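PDB 6PTM: uncharacterized protein from Bacteroides ovatus CL02T12C04, which is an exo-carrageenase of glycoside hydrolase family 42 that probably trims sugar units from the chain ends of carrageenan. Local coordinates for residues Cys298-Glu310 / Val344-Gly356. Numbering follows the deposited sequence.
Sequences CIEKTWASAPISE and VDGPRIMQASMQG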
ATOM      1  N   CYS A 298     -20.424  -8.456   6.110  1.00 16.52           N
ATOM      2  CA  CYS A 298     -21.508  -9.345   6.573  1.00 16.70           C
ATOM      3  C   CYS A 298     -22.183  -8.739   7.818  1.00 17.32           C
ATOM      4  O   CYS A 298     -22.718  -9.505   8.616  1.00 18.14           O
ATOM      5  CB  CYS A 298     -20.925 -10.733   6.814  1.00 15.65           C
ATOM      6  SG  CYS A 298     -19.695 -10.801   8.142  1.00 15.51           S
ATOM      7  N   ILE A 299     -22.135  -7.421   7.997  1.00 18.26           N
ATOM      8  CA  ILE A 299     -22.921  -6.713   9.050  1.00 19.52           C
ATOM      9  C   ILE A 299     -24.125  -6.047   8.371  1.00 20.74           C
ATOM     10  O   ILE A 299     -23.980  -5.253   7.406  1.00 20.35           O
ATOM     11  CB  ILE A 299     -22.061  -5.741   9.868  1.00 20.08           C
ATOM     12  CG1 ILE A 299     -20.983  -6.520  10.627  1.00 20.07           C
ATOM     13  CG2 ILE A 299     -22.934  -4.904  10.804  1.00 20.04           C
ATOM     14  CD1 ILE A 299     -19.962  -5.664  11.334  1.00 20.42           C
ATOM     15  N   GLU A 300     -25.326  -6.413   8.789  1.00 20.89           N
ATOM     16  CA  GLU A 300     -26.510  -5.949   8.040  1.00 22.32           C
ATOM     17  C   GLU A 300     -26.552  -4.408   8.052  1.00 20.58           C
ATOM     18  O   GLU A 300     -26.185  -3.831   9.072  1.00 17.03           O
ATOM     19  CB  GLU A 300     -27.763  -6.540   8.647  1.00 24.05           C
ATOM     20  CG  GLU A 300     -28.959  -6.305   7.753  1.00 25.05           C
ATOM     21  CD  GLU A 300     -30.096  -7.229   8.102  1.00 25.71           C
ATOM     22  OE1 GLU A 300     -30.983  -7.363   7.238  1.00 28.45           O
ATOM     23  OE2 GLU A 300     -30.065  -7.817   9.242  1.00 28.00           O
ATOM     24  N   LYS A 301     -27.014  -3.794   6.951  1.00 24.72           N
ATOM     25  CA  LYS A 301     -27.224  -2.316   6.835  1.00 28.95           C
ATOM     26  C   LYS A 301     -25.886  -1.583   6.689  1.00 31.26           C
ATOM     27  O   LYS A 301     -25.865  -0.380   6.956  1.00 32.11           O
ATOM     28  CB  LYS A 301     -27.851  -1.702   8.101  1.00 33.29           C
ATOM     29  CG  LYS A 301     -29.107  -2.369   8.650  1.00 34.32           C
ATOM     30  CD  LYS A 301     -30.217  -2.473   7.637  1.00 34.75           C
ATOM     31  CE  LYS A 301     -31.425  -3.174   8.214  1.00 36.41           C
ATOM     32  NZ  LYS A 301     -32.506  -3.268   7.207  1.00 36.91           N
ATOM     33  N   THR A 302     -24.779  -2.277   6.407  1.00 26.81           N
ATOM     34  CA  THR A 302     -23.478  -1.612   6.195  1.00 25.01           C
ATOM     35  C   THR A 302     -23.128  -1.760   4.717  1.00 21.38           C
ATOM     36  O   THR A 302     -23.634  -2.697   4.050  1.00 18.98           O
ATOM     37  CB  THR A 302     -22.377  -2.150   7.121  1.00 26.13           C
ATOM     38  OG1 THR A 302     -22.123  -3.493   6.695  1.00 22.68           O
ATOM     39  CG2 THR A 302     -22.746  -2.047   8.588  1.00 26.42           C
ATOM     40  N   TRP A 303     -22.239  -0.885   4.266  1.00 21.57           N
ATOM     41  CA  TRP A 303     -21.764  -0.801   2.867  1.00 21.37           C
ATOM     42  C   TRP A 303     -21.194  -2.155   2.430  1.00 20.52           C
ATOM     43  O   TRP A 303     -20.368  -2.737   3.191  1.00 20.52           O
ATOM     44  CB  TRP A 303     -20.728   0.313   2.775  1.00 25.51           C
ATOM     45  CG  TRP A 303     -19.907   0.235   1.534  1.00 28.04           C
ATOM     46  CD1 TRP A 303     -20.294   0.580   0.265  1.00 29.74           C
ATOM     47  CD2 TRP A 303     -18.553  -0.248   1.444  1.00 27.62           C
ATOM     48  NE1 TRP A 303     -19.265   0.344  -0.611  1.00 29.49           N
ATOM     49  CE2 TRP A 303     -18.190  -0.173   0.077  1.00 29.33           C
ATOM     50  CE3 TRP A 303     -17.616  -0.738   2.368  1.00 28.41           C
ATOM     51  CZ2 TRP A 303     -16.918  -0.560  -0.359  1.00 26.89           C
ATOM     52  CZ3 TRP A 303     -16.365  -1.134   1.933  1.00 28.35           C
ATOM     53  CH2 TRP A 303     -16.027  -1.040   0.581  1.00 26.34           C
ATOM     54  N   ALA A 304     -21.617  -2.600   1.248  1.00 20.09           N
ATOM     55  CA  ALA A 304     -21.159  -3.798   0.510  1.00 21.12           C
ATOM     56  C   ALA A 304     -21.381  -5.060   1.352  1.00 20.56           C
ATOM     57  O   ALA A 304     -20.651  -5.994   1.145  1.00 18.49           O
ATOM     58  CB  ALA A 304     -19.696  -3.658   0.117  1.00 21.08           C
ATOM     59  N   SER A 305     -22.345  -5.064   2.271  1.00 22.03           N
ATOM     60  CA  SER A 305     -22.684  -6.247   3.096  1.00 24.07           C
ATOM     61  C   SER A 305     -23.694  -7.131   2.355  1.00 22.30           C
ATOM     62  O   SER A 305     -24.510  -6.641   1.562  1.00 18.90           O
ATOM     63  CB  SER A 305     -23.153  -5.837   4.470  1.00 25.91           C
ATOM     64  OG  SER A 305     -24.246  -4.929   4.340  1.00 32.96           O
ATOM     65  N   ALA A 306     -23.591  -8.434   2.585  1.00 20.69           N
ATOM     66  CA  ALA A 306     -24.563  -9.445   2.144  1.00 18.89           C
ATOM     67  C   ALA A 306     -24.485 -10.626   3.110  1.00 17.92           C
ATOM     68  O   ALA A 306     -23.450 -10.865   3.749  1.00 18.35           O
ATOM     69  CB  ALA A 306     -24.259  -9.866   0.736  1.00 18.86           C
ATOM     70  N   PRO A 307     -25.571 -11.402   3.223  1.00 18.28           N
ATOM     71  CA  PRO A 307     -25.532 -12.648   3.977  1.00 18.37           C
ATOM     72  C   PRO A 307     -24.688 -13.665   3.214  1.00 16.60           C
ATOM     73  O   PRO A 307     -24.700 -13.641   1.971  1.00 17.69           O
ATOM     74  CB  PRO A 307     -26.996 -13.117   4.019  1.00 18.81           C
ATOM     75  CG  PRO A 307     -27.809 -11.921   3.486  1.00 20.33           C
ATOM     76  CD  PRO A 307     -26.875 -11.174   2.572  1.00 18.97           C
ATOM     77  N   ILE A 308     -24.046 -14.580   3.936  1.00 15.12           N
ATOM     78  CA  ILE A 308     -23.245 -15.668   3.303  1.00 15.27           C
ATOM     79  C   ILE A 308     -24.218 -16.691   2.735  1.00 15.33           C
ATOM     80  O   ILE A 308     -25.353 -16.696   3.155  1.00 15.95           O
ATOM     81  CB  ILE A 308     -22.207 -16.269   4.261  1.00 14.59           C
ATOM     82  CG1 ILE A 308     -22.835 -17.135   5.353  1.00 14.97           C
ATOM     83  CG2 ILE A 308     -21.339 -15.155   4.830  1.00 14.22           C
ATOM     84  CD1 ILE A 308     -21.811 -17.843   6.238  1.00 15.44           C
ATOM     85  N   SER A 309     -23.760 -17.494   1.787  1.00 16.36           N
ATOM     86  CA  SER A 309     -24.600 -18.490   1.076  1.00 17.12           C
ATOM     87  C   SER A 309     -24.877 -19.670   2.008  1.00 17.33           C
ATOM     88  O   SER A 309     -24.248 -19.733   3.085  1.00 16.06           O
ATOM     89  CB  SER A 309     -23.948 -18.946  -0.165  1.00 16.31           C
ATOM     90  OG  SER A 309     -22.969 -19.932   0.133  1.00 16.18           O
ATOM     91  N   GLU A 310     -25.701 -20.619   1.554  1.00 18.10           N
ATOM     92  CA  GLU A 310     -25.984 -21.879   2.297  1.00 18.85           C
ATOM     93  C   GLU A 310     -24.743 -22.769   2.222  1.00 17.59           C
ATOM     94  O   GLU A 310     -24.383 -23.370   3.239  1.00 14.20           O
ATOM     95  CB  GLU A 310     -27.287 -22.489   1.779  1.00 20.67           C
ATOM     96  CG  GLU A 310     -28.483 -21.575   2.061  1.00 22.51           C
ATOM     97  CD  GLU A 310     -28.693 -21.303   3.539  1.00 22.27           C
ATOM     98  OE1 GLU A 310     -28.915 -22.272   4.276  1.00 23.39           O
ATOM     99  OE2 GLU A 310     -28.523 -20.158   3.978  1.00 23.27           O
ATOM    100  N   VAL A 344     -26.304 -26.585  13.729  1.00 17.53           N
ATOM    101  CA  VAL A 344     -26.078 -25.130  13.929  1.00 17.50           C
ATOM    102  C   VAL A 344     -26.821 -24.403  12.812  1.00 17.73           C
ATOM    103  O   VAL A 344     -26.705 -24.839  11.631  1.00 14.45           O
ATOM    104  CB  VAL A 344     -24.585 -24.796  13.969  1.00 17.17           C
ATOM    105  CG1 VAL A 344     -24.349 -23.296  14.113  1.00 17.01           C
ATOM    106  CG2 VAL A 344     -23.917 -25.577  15.086  1.00 18.00           C
ATOM    107  N   ASP A 345     -27.606 -23.376  13.159  1.00 18.58           N
ATOM    108  CA  ASP A 345     -28.507 -22.730  12.165  1.00 21.45           C
ATOM    109  C   ASP A 345     -28.794 -21.292  12.587  1.00 20.57           C
ATOM    110  O   ASP A 345     -29.937 -20.875  12.446  1.00 22.51           O
ATOM    111  CB  ASP A 345     -29.784 -23.559  11.940  1.00 23.87           C
ATOM    112  CG  ASP A 345     -30.355 -23.417  10.535  1.00 26.99           C
ATOM    113  OD1 ASP A 345     -29.607 -23.029   9.617  1.00 27.67           O
ATOM    114  OD2 ASP A 345     -31.528 -23.720  10.358  1.00 29.09           O
ATOM    115  N   GLY A 346     -27.762 -20.569  13.019  1.00 19.09           N
ATOM    116  CA  GLY A 346     -27.803 -19.120  13.283  1.00 18.18           C
ATOM    117  C   GLY A 346     -27.939 -18.285  12.010  1.00 17.51           C
ATOM    118  O   GLY A 346     -28.022 -18.775  10.890  1.00 16.82           O
ATOM    119  N   PRO A 347     -28.034 -16.957  12.192  1.00 18.36           N
ATOM    120  CA  PRO A 347     -28.197 -16.039  11.084  1.00 17.66           C
ATOM    121  C   PRO A 347     -26.992 -16.079  10.131  1.00 15.64           C
ATOM    122  O   PRO A 347     -25.852 -16.331  10.562  1.00 15.04           O
ATOM    123  CB  PRO A 347     -28.353 -14.643  11.719  1.00 18.85           C
ATOM    124  CG  PRO A 347     -28.163 -14.822  13.229  1.00 20.02           C
ATOM    125  CD  PRO A 347     -28.087 -16.307  13.511  1.00 18.80           C
ATOM    126  N   ARG A 348     -27.289 -15.899   8.855  1.00 14.81           N
ATOM    127  CA  ARG A 348     -26.298 -15.848   7.742  1.00 17.11           C
ATOM    128  C   ARG A 348     -25.677 -14.444   7.599  1.00 17.28           C
ATOM    129  O   ARG A 348     -24.862 -14.250   6.715  1.00 17.19           O
ATOM    130  CB  ARG A 348     -26.976 -16.232   6.429  1.00 17.27           C
ATOM    131  CG  ARG A 348     -27.004 -17.736   6.175  1.00 18.72           C
ATOM    132  CD  ARG A 348     -27.573 -18.551   7.318  1.00 18.00           C
ATOM    133  NE  ARG A 348     -27.955 -19.882   6.867  1.00 17.48           N
ATOM    134  CZ  ARG A 348     -28.369 -20.859   7.662  1.00 17.41           C
ATOM    135  NH1 ARG A 348     -28.418 -20.691   8.969  1.00 16.62           N
ATOM    136  NH2 ARG A 348     -28.712 -22.024   7.135  1.00 19.72           N
ATOM    137  N   ILE A 349     -26.079 -13.489   8.422  1.00 16.54           N
ATOM    138  CA  ILE A 349     -25.522 -12.114   8.473  1.00 15.55           C
ATOM    139  C   ILE A 349     -25.530 -11.700   9.943  1.00 16.19           C
ATOM    140  O   ILE A 349     -26.428 -12.166  10.658  1.00 16.35           O
ATOM    141  CB  ILE A 349     -26.356 -11.186   7.566  1.00 16.54           C
ATOM    142  CG1 ILE A 349     -25.616  -9.872   7.303  1.00 18.60           C
ATOM    143  CG2 ILE A 349     -27.753 -10.948   8.157  1.00 16.46           C
ATOM    144  CD1 ILE A 349     -26.091  -9.153   6.073  1.00 19.82           C
ATOM    145  N   MET A 350     -24.545 -10.906  10.374  1.00 14.91           N
ATOM    146  CA  MET A 350     -24.392 -10.483  11.757  1.00 16.77           C
ATOM    147  C   MET A 350     -25.056  -9.105  11.935  1.00 17.39           C
ATOM    148  O   MET A 350     -25.239  -8.339  10.940  1.00 16.24           O
ATOM    149  CB  MET A 350     -22.918 -10.401  12.151  1.00 17.57           C
ATOM    150  CG  MET A 350     -22.221 -11.748  12.203  1.00 18.90           C
ATOM    151  SD  MET A 350     -22.838 -12.765  13.532  1.00 21.03           S
ATOM    152  CE  MET A 350     -23.972 -13.776  12.593  1.00 20.98           C
ATOM    153  N   GLN A 351     -25.364  -8.799  13.184  1.00 17.05           N
ATOM    154  CA  GLN A 351     -25.807  -7.452  13.631  1.00 20.29           C
ATOM    155  C   GLN A 351     -24.635  -6.792  14.359  1.00 19.95           C
ATOM    156  O   GLN A 351     -23.928  -7.487  15.120  1.00 19.18           O
ATOM    157  CB  GLN A 351     -27.076  -7.586  14.496  1.00 21.72           C
ATOM    158  CG  GLN A 351     -28.245  -8.298  13.803  1.00 23.50           C
ATOM    159  CD  GLN A 351     -28.743  -7.594  12.563  1.00 29.46           C
ATOM    160  OE1 GLN A 351     -28.841  -6.366  12.531  1.00 29.67           O
ATOM    161  NE2 GLN A 351     -29.076  -8.358  11.524  1.00 31.10           N
ATOM    162  N   ALA A 352     -24.447  -5.492  14.169  1.00 19.14           N
ATOM    163  CA  ALA A 352     -23.409  -4.717  14.877  1.00 20.70           C
ATOM    164  C   ALA A 352     -23.559  -4.886  16.387  1.00 19.84           C
ATOM    165  O   ALA A 352     -22.555  -5.003  17.042  1.00 20.86           O
ATOM    166  CB  ALA A 352     -23.484  -3.263  14.476  1.00 21.95           C
ATOM    167  N   SER A 353     -24.780  -4.944  16.919  1.00 21.23           N
ATOM    168  CA  SER A 353     -25.080  -5.135  18.373  1.00 21.34           C
ATOM    169  C   SER A 353     -24.495  -6.436  18.938  1.00 21.37           C
ATOM    170  O   SER A 353     -24.366  -6.526  20.166  1.00 20.04           O
ATOM    171  CB  SER A 353     -26.557  -5.149  18.631  1.00 21.69           C
ATOM    172  OG  SER A 353     -27.161  -6.218  17.901  1.00 21.27           O
ATOM    173  N   MET A 354     -24.188  -7.420  18.098  1.00 21.93           N
ATOM    174  CA  MET A 354     -23.667  -8.739  18.537  1.00 20.66           C
ATOM    175  C   MET A 354     -22.144  -8.672  18.717  1.00 18.65           C
ATOM    176  O   MET A 354     -21.526  -9.647  19.265  1.00 18.08           O
ATOM    177  CB  MET A 354     -23.998  -9.832  17.524  1.00 20.83           C
ATOM    178  CG  MET A 354     -25.461 -10.112  17.296  1.00 24.10           C
ATOM    179  SD  MET A 354     -25.661 -11.089  15.723  1.00 31.82           S
ATOM    180  CE  MET A 354     -27.376 -11.620  15.845  1.00 32.63           C
ATOM    181  N   GLN A 355     -21.491  -7.589  18.318  1.00 18.91           N
ATOM    182  CA  GLN A 355     -20.017  -7.567  18.454  1.00 17.77           C
ATOM    183  C   GLN A 355     -19.681  -7.827  19.928  1.00 17.46           C
ATOM    184  O   GLN A 355     -20.305  -7.214  20.802  1.00 17.65           O
ATOM    185  CB  GLN A 355     -19.397  -6.275  17.948  1.00 18.00           C
ATOM    186  CG  GLN A 355     -17.899  -6.259  18.086  1.00 18.50           C
ATOM    187  CD  GLN A 355     -17.297  -5.055  17.399  1.00 19.50           C
ATOM    188  OE1 GLN A 355     -17.832  -3.958  17.484  1.00 19.70           O
ATOM    189  NE2 GLN A 355     -16.168  -5.256  16.741  1.00 18.67           N
ATOM    190  N   GLY A 356     -18.711  -8.692  20.180  1.00 15.42           N
ATOM    191  CA  GLY A 356     -18.287  -9.046  21.547  1.00 16.74           C
ATOM    192  C   GLY A 356     -18.824 -10.410  21.942  1.00 15.50           C
ATOM    193  O   GLY A 356     -18.258 -11.007  22.845  1.00 16.15           O
TER
HETATM  194  O   HOH W   1     -26.156  -4.287  12.282  1.00 21.46           O
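A single beta bridge, Ile299 with Met350, joins two loops, and a salt bridge from Arg348 to Glu310 ties them further along. The loop 298-310 follows strand 288-292 of the catalytic domain, which in family 42 glycoside hydrolases is a (beta/alpha)8 barrel, and runs into helix 310-324. The segment 344-356 leads to helix 358-385, on which Cys298, Ile299, Ile308 and Met350 all rest. At the bridge, Met350 N donates to Cys298 O (2.9 Å) and Glu300 N donates to Met350 O (2.9 Å). A third backbone bond runs from Ile308 N to Arg348 O (2.9 Å). The Ile349 side chain lies between the two arms of the 298-310 loop, with CG1 3.2 Å from Cys298 O. CG1 is anti to the backbone N (chi1 -165°) and the chain runs on extended, which brings Ile349 CD1 to 3.7 Å from Pro307 N. Beyond the bridge, the Gln351 and Glu300 side chains lie side by side, their amide and carboxylate planes 56° apart, and Gln351 NE2 donates to Glu300 OE2. One water accepts from Ala352 N and donates to Glu300 O. At the other end, the Arg348 guanidinium holds Glu310, Asp345 and Gly346 O around its edge. NH1 and NH2 share Asp345 OD1, and NH1 also reaches Gly346 O. Tyr313 of helix 310-324 adds a cation-pi contact. The Glu310 carboxylate is nearly coplanar with the guanidinium, 10° apart, and offers two syn lone pairs: OE1 takes Arg348 NH2 at 2.9 Å, and OE2 takes Arg348 NE at 3.0 Å.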